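Local coordinates for protein alpha-2,3-sialyltransferase (Campylobacter jejuni, PDB 2P2V) that probably transfers sialic acid from a CMP-activated donor to acceptor sugars in alpha-2,3 linkage, this chain being the N-terminal part of the longer protein, at residues 20-25 with 164-169; 224-229 with 237-242; 187-192 with 259-264. All coordinates share one frame; numbering follows the deposited sequence.

Interaction 1: residues 20-25 with 164-169. With EDO (1,2-ethanediol), chain H.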
# COMPACT_ATOMS: atom_id res chain seq x y z
N GLN A 20 -7.45 16.18 32.07
CA GLN A 20 -7.79 16.54 30.69
C GLN A 20 -7.46 17.99 30.40
O GLN A 20 -8.07 18.62 29.53
CB GLN A 20 -9.27 16.23 30.44
CG GLN A 20 -9.65 14.76 30.60
CD GLN A 20 -11.17 14.55 30.74
OE1 GLN A 20 -11.84 15.30 31.46
NE2 GLN A 20 -11.72 13.55 30.04
N ASN A 21 -6.47 18.54 31.11
CA ASN A 21 -6.10 19.93 30.98
C ASN A 21 -4.83 20.07 30.15
O ASN A 21 -3.86 19.39 30.41
CB ASN A 21 -5.75 20.57 32.34
CG ASN A 21 -6.97 20.68 33.28
OD1 ASN A 21 -8.10 20.90 32.84
ND2 ASN A 21 -6.72 20.53 34.60
N ILE A 22 -4.84 21.03 29.26
CA ILE A 22 -3.65 21.19 28.41
C ILE A 22 -3.34 22.67 28.31
O ILE A 22 -4.24 23.48 28.14
CB ILE A 22 -3.89 20.47 27.02
CG1 ILE A 22 -2.60 20.51 26.15
CG2 ILE A 22 -5.04 21.07 26.25
CD1 ILE A 22 -1.47 19.69 26.70
N ILE A 23 -2.07 23.03 28.44
CA ILE A 23 -1.62 24.37 28.20
C ILE A 23 -0.94 24.28 26.84
O ILE A 23 -0.11 23.38 26.64
CB ILE A 23 -0.57 24.83 29.23
CG1 ILE A 23 -1.02 24.51 30.67
CG2 ILE A 23 -0.19 26.29 29.02
CD1 ILE A 23 -2.46 24.96 31.00
N ILE A 24 -1.30 25.22 25.97
CA ILE A 24 -0.86 25.29 24.61
C ILE A 24 -0.24 26.65 24.41
O ILE A 24 -0.91 27.68 24.53
CB ILE A 24 -2.03 25.02 23.63
CG1 ILE A 24 -2.58 23.59 23.83
CG2 ILE A 24 -1.56 25.29 22.18
CD1 ILE A 24 -3.76 23.20 22.95
N ALA A 25 1.07 26.66 24.15
CA ALA A 25 1.80 27.91 24.03
C ALA A 25 2.31 28.20 22.65
O ALA A 25 3.03 27.36 22.04
CB ALA A 25 2.90 27.96 25.04
N LYS A 164 -9.81 18.22 27.37
CA LYS A 164 -11.14 18.86 27.49
C LYS A 164 -11.11 20.34 27.81
O LYS A 164 -12.06 21.07 27.48
CB LYS A 164 -12.01 18.08 28.48
CG LYS A 164 -12.35 16.68 28.03
CD LYS A 164 -12.99 16.66 26.64
CE LYS A 164 -13.39 15.25 26.25
NZ LYS A 164 -13.67 15.17 24.77
N THR A 165 -10.01 20.79 28.44
CA THR A 165 -9.84 22.20 28.73
C THR A 165 -8.49 22.73 28.27
O THR A 165 -7.46 22.33 28.79
CB THR A 165 -10.01 22.52 30.24
OG1 THR A 165 -11.18 21.86 30.73
CG2 THR A 165 -10.18 24.01 30.39
N ILE A 166 -8.52 23.70 27.37
CA ILE A 166 -7.29 24.30 26.82
C ILE A 166 -7.02 25.69 27.41
O ILE A 166 -7.91 26.52 27.42
CB ILE A 166 -7.45 24.45 25.28
CG1 ILE A 166 -7.67 23.09 24.64
CG2 ILE A 166 -6.30 25.24 24.69
CD1 ILE A 166 -8.28 23.17 23.30
N TYR A 167 -5.78 25.95 27.85
CA TYR A 167 -5.39 27.27 28.28
C TYR A 167 -4.34 27.76 27.35
O TYR A 167 -3.28 27.12 27.22
CB TYR A 167 -4.76 27.21 29.65
CG TYR A 167 -5.72 26.65 30.66
CD1 TYR A 167 -6.46 27.51 31.50
CD2 TYR A 167 -5.92 25.30 30.75
CE1 TYR A 167 -7.37 26.97 32.42
CE2 TYR A 167 -6.82 24.74 31.69
CZ TYR A 167 -7.53 25.61 32.52
OH TYR A 167 -8.42 25.05 33.43
N LEU A 168 -4.62 28.90 26.74
CA LEU A 168 -3.72 29.41 25.71
C LEU A 168 -2.85 30.53 26.14
O LEU A 168 -3.28 31.41 26.89
CB LEU A 168 -4.54 29.91 24.53
CG LEU A 168 -5.45 28.88 23.87
CD1 LEU A 168 -6.39 29.65 22.94
CD2 LEU A 168 -4.67 27.80 23.13
N CYS A 169 -1.63 30.55 25.62
CA CYS A 169 -0.73 31.63 25.88
C CYS A 169 0.24 31.74 24.72
O CYS A 169 0.35 30.81 23.91
CB CYS A 169 0.03 31.47 27.20
SG CYS A 169 1.06 29.99 27.34
C1 EDO H . -11.34 17.33 34.20
O1 EDO H . -11.85 17.51 32.86
C2 EDO H . -10.12 16.42 34.21
O2 EDO H . -8.92 17.20 34.38
O HOH W 1 -10.52 19.56 31.80
O HOH W 2 -9.39 22.85 34.09

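Interaction 2: residues 224-229 with 237-242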
# COMPACT_ATOMS: atom_id res chain seq x y z
N ASN A 224 -13.50 23.55 26.50
CA ASN A 224 -13.41 24.92 26.96
C ASN A 224 -12.05 25.47 26.64
O ASN A 224 -11.07 24.76 26.78
CB ASN A 224 -13.69 24.94 28.49
CG ASN A 224 -15.18 24.71 28.78
OD1 ASN A 224 -15.58 23.70 29.40
ND2 ASN A 224 -16.01 25.60 28.24
N ILE A 225 -12.02 26.72 26.19
CA ILE A 225 -10.81 27.40 25.84
C ILE A 225 -10.68 28.72 26.60
O ILE A 225 -11.48 29.64 26.42
CB ILE A 225 -10.70 27.67 24.30
CG1 ILE A 225 -10.99 26.37 23.48
CG2 ILE A 225 -9.38 28.32 24.00
CD1 ILE A 225 -11.06 26.55 21.94
N TYR A 226 -9.63 28.79 27.42
CA TYR A 226 -9.30 29.99 28.17
C TYR A 226 -8.01 30.65 27.74
O TYR A 226 -7.14 30.00 27.16
CB TYR A 226 -9.15 29.60 29.62
CG TYR A 226 -10.45 29.07 30.18
CD1 TYR A 226 -11.50 29.96 30.52
CD2 TYR A 226 -10.66 27.72 30.33
CE1 TYR A 226 -12.71 29.48 31.01
CE2 TYR A 226 -11.86 27.23 30.82
CZ TYR A 226 -12.88 28.12 31.17
OH TYR A 226 -14.07 27.62 31.65
N ALA A 227 -7.90 31.94 28.05
CA ALA A 227 -6.64 32.68 27.97
C ALA A 227 -5.91 32.69 29.31
O ALA A 227 -6.53 32.50 30.37
CB ALA A 227 -6.89 34.10 27.48
N LEU A 228 -4.59 32.94 29.27
CA LEU A 228 -3.77 33.04 30.49
C LEU A 228 -3.06 34.41 30.61
O LEU A 228 -2.53 34.74 31.67
CB LEU A 228 -2.71 31.91 30.51
CG LEU A 228 -3.10 30.45 30.61
CD1 LEU A 228 -1.84 29.58 30.42
CD2 LEU A 228 -3.74 30.11 31.96
N CYS A 229 -3.01 35.17 29.53
CA CYS A 229 -2.23 36.41 29.47
C CYS A 229 -3.16 37.63 29.50
O CYS A 229 -3.90 37.88 28.55
CB CYS A 229 -1.33 36.41 28.24
SG CYS A 229 -0.38 34.81 28.15
N HIS A 237 -11.01 37.77 23.09
CA HIS A 237 -11.79 36.79 22.32
C HIS A 237 -12.11 35.54 23.05
O HIS A 237 -13.13 34.91 22.77
CB HIS A 237 -11.07 36.45 21.04
CG HIS A 237 -10.89 37.62 20.16
ND1 HIS A 237 -11.91 38.10 19.36
CD2 HIS A 237 -9.83 38.43 19.95
CE1 HIS A 237 -11.47 39.15 18.69
NE2 HIS A 237 -10.21 39.36 19.02
N PHE A 238 -11.23 35.16 23.98
CA PHE A 238 -11.48 34.06 24.88
C PHE A 238 -11.36 34.57 26.29
O PHE A 238 -10.52 35.47 26.54
CB PHE A 238 -10.48 32.92 24.60
CG PHE A 238 -10.63 32.39 23.23
CD1 PHE A 238 -9.92 32.96 22.17
CD2 PHE A 238 -11.59 31.44 22.95
CE1 PHE A 238 -10.13 32.52 20.88
CE2 PHE A 238 -11.78 30.98 21.65
CZ PHE A 238 -11.06 31.56 20.63
N PRO A 239 -12.19 34.04 27.21
CA PRO A 239 -12.14 34.43 28.62
C PRO A 239 -10.81 34.07 29.26
O PRO A 239 -10.34 32.92 29.10
CB PRO A 239 -13.23 33.55 29.26
CG PRO A 239 -13.41 32.40 28.29
CD PRO A 239 -13.24 33.04 26.97
N LEU A 240 -10.23 35.02 30.00
CA LEU A 240 -9.17 34.67 30.93
C LEU A 240 -9.66 33.62 31.91
O LEU A 240 -10.79 33.66 32.43
CB LEU A 240 -8.63 35.88 31.71
CG LEU A 240 -7.95 37.02 30.96
CD1 LEU A 240 -7.75 38.18 31.95
CD2 LEU A 240 -6.61 36.59 30.32
N SER A 241 -8.79 32.65 32.14
CA SER A 241 -8.97 31.65 33.16
C SER A 241 -9.06 32.35 34.54
O SER A 241 -8.38 33.38 34.78
CB SER A 241 -7.73 30.74 33.14
OG SER A 241 -8.05 29.51 33.73
N ILE A 242 -9.83 31.78 35.45
CA ILE A 242 -9.97 32.38 36.80
C ILE A 242 -8.68 32.36 37.62
O ILE A 242 -7.94 31.37 37.61
CB ILE A 242 -11.12 31.72 37.58
CG1 ILE A 242 -12.47 32.22 37.03
CG2 ILE A 242 -11.02 32.06 39.11
CD1 ILE A 242 -13.70 31.41 37.55

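Interaction 3: residues 187-192 with 259-264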
# COMPACT_ATOMS: atom_id res chain seq x y z
N THR A 187 20.99 33.55 13.79
CA THR A 187 21.95 33.22 12.75
C THR A 187 21.53 31.96 11.98
O THR A 187 21.57 31.93 10.76
CB THR A 187 23.38 33.05 13.31
OG1 THR A 187 23.60 34.01 14.36
CG2 THR A 187 24.40 33.29 12.21
N ASN A 188 21.11 30.92 12.71
CA ASN A 188 20.75 29.66 12.05
C ASN A 188 19.47 29.72 11.22
O ASN A 188 19.38 29.10 10.16
CB ASN A 188 20.71 28.51 13.06
CG ASN A 188 22.08 28.18 13.62
OD1 ASN A 188 22.19 27.57 14.68
ND2 ASN A 188 23.15 28.56 12.88
N ILE A 189 18.48 30.48 11.70
CA ILE A 189 17.25 30.70 10.93
C ILE A 189 17.60 31.32 9.56
O ILE A 189 17.18 30.83 8.51
CB ILE A 189 16.20 31.56 11.72
CG1 ILE A 189 15.55 30.74 12.87
CG2 ILE A 189 15.14 32.19 10.78
CD1 ILE A 189 14.69 29.51 12.41
N LYS A 190 18.41 32.39 9.60
CA LYS A 190 18.95 33.03 8.39
C LYS A 190 19.67 32.07 7.44
O LYS A 190 19.46 32.14 6.23
CB LYS A 190 19.88 34.19 8.76
CG LYS A 190 19.17 35.42 9.34
CD LYS A 190 20.18 36.42 9.88
CE LYS A 190 19.51 37.67 10.42
NZ LYS A 190 20.45 38.32 11.39
N THR A 191 20.48 31.16 7.97
CA THR A 191 21.25 30.25 7.13
C THR A 191 20.35 29.26 6.40
O THR A 191 20.37 29.19 5.16
CB THR A 191 22.30 29.46 7.91
OG1 THR A 191 23.13 30.35 8.66
CG2 THR A 191 23.18 28.67 6.96
N ILE A 192 19.55 28.50 7.17
CA ILE A 192 18.72 27.43 6.59
C ILE A 192 17.86 28.00 5.45
O ILE A 192 17.90 27.49 4.33
CB ILE A 192 17.88 26.68 7.67
CG1 ILE A 192 18.80 26.08 8.75
CG2 ILE A 192 17.08 25.54 7.04
CD1 ILE A 192 18.12 25.60 10.02
N ASN A 259 19.89 27.91 22.11
CA ASN A 259 19.03 29.05 21.90
C ASN A 259 18.80 29.38 20.46
O ASN A 259 18.24 30.43 20.14
CB ASN A 259 19.61 30.29 22.59
CG ASN A 259 20.98 30.72 22.01
OD1 ASN A 259 21.61 30.02 21.21
ND2 ASN A 259 21.44 31.89 22.45
N ASP A 260 19.27 28.51 19.56
CA ASP A 260 19.02 28.70 18.11
C ASP A 260 18.81 27.27 17.59
O ASP A 260 19.21 26.32 18.26
CB ASP A 260 20.24 29.35 17.46
CG ASP A 260 19.94 29.94 16.09
OD1 ASP A 260 18.80 29.83 15.61
OD2 ASP A 260 20.89 30.52 15.47
N ILE A 261 18.11 27.16 16.46
CA ILE A 261 17.87 25.86 15.81
C ILE A 261 19.23 25.30 15.40
O ILE A 261 20.08 26.04 14.89
CB ILE A 261 16.89 26.00 14.59
CG1 ILE A 261 16.49 24.63 14.02
CG2 ILE A 261 17.48 26.95 13.44
CD1 ILE A 261 15.33 24.76 12.99
N LEU A 262 19.45 24.01 15.68
CA LEU A 262 20.72 23.37 15.29
C LEU A 262 20.84 23.09 13.82
O LEU A 262 19.88 22.76 13.12
CB LEU A 262 20.91 22.08 16.08
CG LEU A 262 20.89 22.22 17.61
CD1 LEU A 262 21.35 20.93 18.25
CD2 LEU A 262 21.73 23.43 18.13
N LEU A 263 22.06 23.19 13.31
CA LEU A 263 22.33 22.90 11.91
C LEU A 263 22.73 21.44 11.84
O LEU A 263 23.22 20.89 12.81
CB LEU A 263 23.52 23.76 11.45
CG LEU A 263 23.29 25.09 10.69
CD1 LEU A 263 22.03 25.86 10.99
CD2 LEU A 263 24.58 25.97 10.74
N THR A 264 22.61 20.83 10.67
CA THR A 264 23.00 19.43 10.55
C THR A 264 24.29 19.35 9.74
O THR A 264 24.52 20.17 8.88
CB THR A 264 21.88 18.63 9.86
OG1 THR A 264 21.57 19.25 8.62
CG2 THR A 264 20.59 18.71 10.73

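Interaction 1: residues 20-25 with 164-169
Ile23 and Tyr167 make the closest side-chain contact between strands 21-25 and 165-169: Ile23 CD1 lies 3.5 Å from Tyr167 CD2 and equally near Tyr167 CB, the carbon that carries the ring. The isoleucine is folded at both torsions (chi1 -48°, chi2 -49°), which turns its terminal methyl back over the neighbouring strand. On the other face of the sheet Ile22 and Ile166 run side by side, Ile22 CG2 against Ile166 CG1 at 3.7 Å, and Ile24 reaches Ile166 CG2 with its own CD1. Back on the face of Ile23 and Tyr167, Ala25 CB rests against Cys169 SG at 3.6 Å. The two strands are parallel neighbours toward one side of the Rossmann-like sheet of this sialyltransferase, with 224-227 as the strand beyond 165-169, and the side chain of Ala25 is about 8 Å from the bound CMP-sialic acid analogue. Backbone bonds hold the register, among them Tyr167 N to Ile22 O at 2.9 Å. At the N-terminal end Gln20 O is gripped twice, by Lys164 N in the carbonyl plane and by Thr165 N from a tilted direction. Further out, Asn21 OD1 accepts hydrogen bonds from two waters; one also donates to Thr165 OG1 at 2.6 Å, and the other sits in the plane of the Tyr167 ring beside its hydroxyl. The Asn21 amide group is fixed from the opposite end by Glu42 O, which accepts from ND2. A 1,2-ethanediol, probably from the crystallisation liquor, bridges Gln20 N and Gln20 OE1. Helix 150-161 covers the face bearing Ile22, Ile24 and Leu168 through Ala158, Met154 and Cys155.

Interaction 2: residues 224-229 with 237-242
A single beta bridge between Ala227 and Leu240 pins the loop 237-242 across the end of strand 224-227, the outermost strand on this side of the chain's parallel sheet. Both polar backbone atoms of Ala227 are used. Its N donates to Pro239 O at 2.8 Å, approaching from above the carbonyl plane, while its O receives Ser241 N at 2.9 Å in an almost straight bond (174°) lying in the carbonyl plane. Side chains fill in around this pair. The Pro239 ring touches Tyr226, with Pro239 CG 3.8 Å from Tyr226 CD1, and Pro239 O lies at the edge of the tyrosine ring. Phe238 runs beside Ile225, Phe238 CD2 4.0 Å from Ile225 CG2. Leu240 starts off pointing away from the strand but bends back: its CD2 meets Ala227 CB at 3.8 Å and Cys229 O at 3.5 Å, so that this one methyl lies against the chain where the strand passes into loop. Outside the contact, Ser241 O is held by Arg38. Helix 207-221 packs on Phe238 through Leu214, and strand 165-169 flanks the other edge of 224-227, placing Leu168 against Ile225 and Tyr167 against Ser241.

Interaction 3: residues 187-192 with 259-264
Asn188 sits over Asp260 and Ile261, and this is where helix 187-192 meets the loop 259-264 most tightly. The Asp260 carboxylate takes the backbone N-H of Asn188 on the syn side of OD2, at 2.8 Å with an angle of 160° at the hydrogen, and Asn188 CB comes as near as 3.1 Å to the same oxygen. The Asp260 side chain swings away from its own nitrogen (chi1 -163°), carrying the carboxylate to the start of the helix, where the positive end of the helix dipole would probably favour a negative charge. Its other oxygen, OD1, is held by Ser186 OG, just before the helix, and only weakly by Ile261 N, so the group is gripped through both oxygens. Next to the asparagine lies an apolar patch. Ile261 CG2 touches Asn188 CB at 3.6 Å and Ile192 CD1 at 3.7 Å, and reaches Ile189 CD1 at a longer 3.9 Å; the Ile189 and Ile261 side chains meet at about a right angle. The short helix belongs to the region following strand 165-169, and the loop is part of the long connection leading to the C-terminal helix 268-283. The side chain of Ile189 is about 6 Å from the bound CMP-sialic acid analogue, which puts the helix side of the contact near the donor. Packing is looser toward solvent, where the exposed Leu263 slides past Ile192 in the opposite direction, its CD1 3.9 Å from Ile192 CG1. Leu263 adopts an unusual side-chain conformation and also touches a crystal neighbour, so its position in solution may differ. Thr187, likewise exposed, only skirts Asp260. Helix 73-85 also contacts the loop, with Gln76 against Ile261 and Thr79 OG1 accepting the N-H of Leu262.

Overall arrangement
From the N terminus, interaction 1 closes first: the first strand is joined by 165-169 across a loop that contains the four intervening strands and several helices. Interaction 3 then opens at helix 187-192 and closes only at 259-264. Within that span, interaction 2 folds the chain back on strand 224-227 after a seven-residue connection, so 2 nests in 3 while both follow 1. Interactions 1 and 2 adjoin in one sheet, with Leu168 N probably bonded to Tyr226 O. Interaction 3 lies on the opposite side of the chain's centre, about 29 Å from interaction 1 between centres, joining the loop before helix 268-283 to helix 187-192.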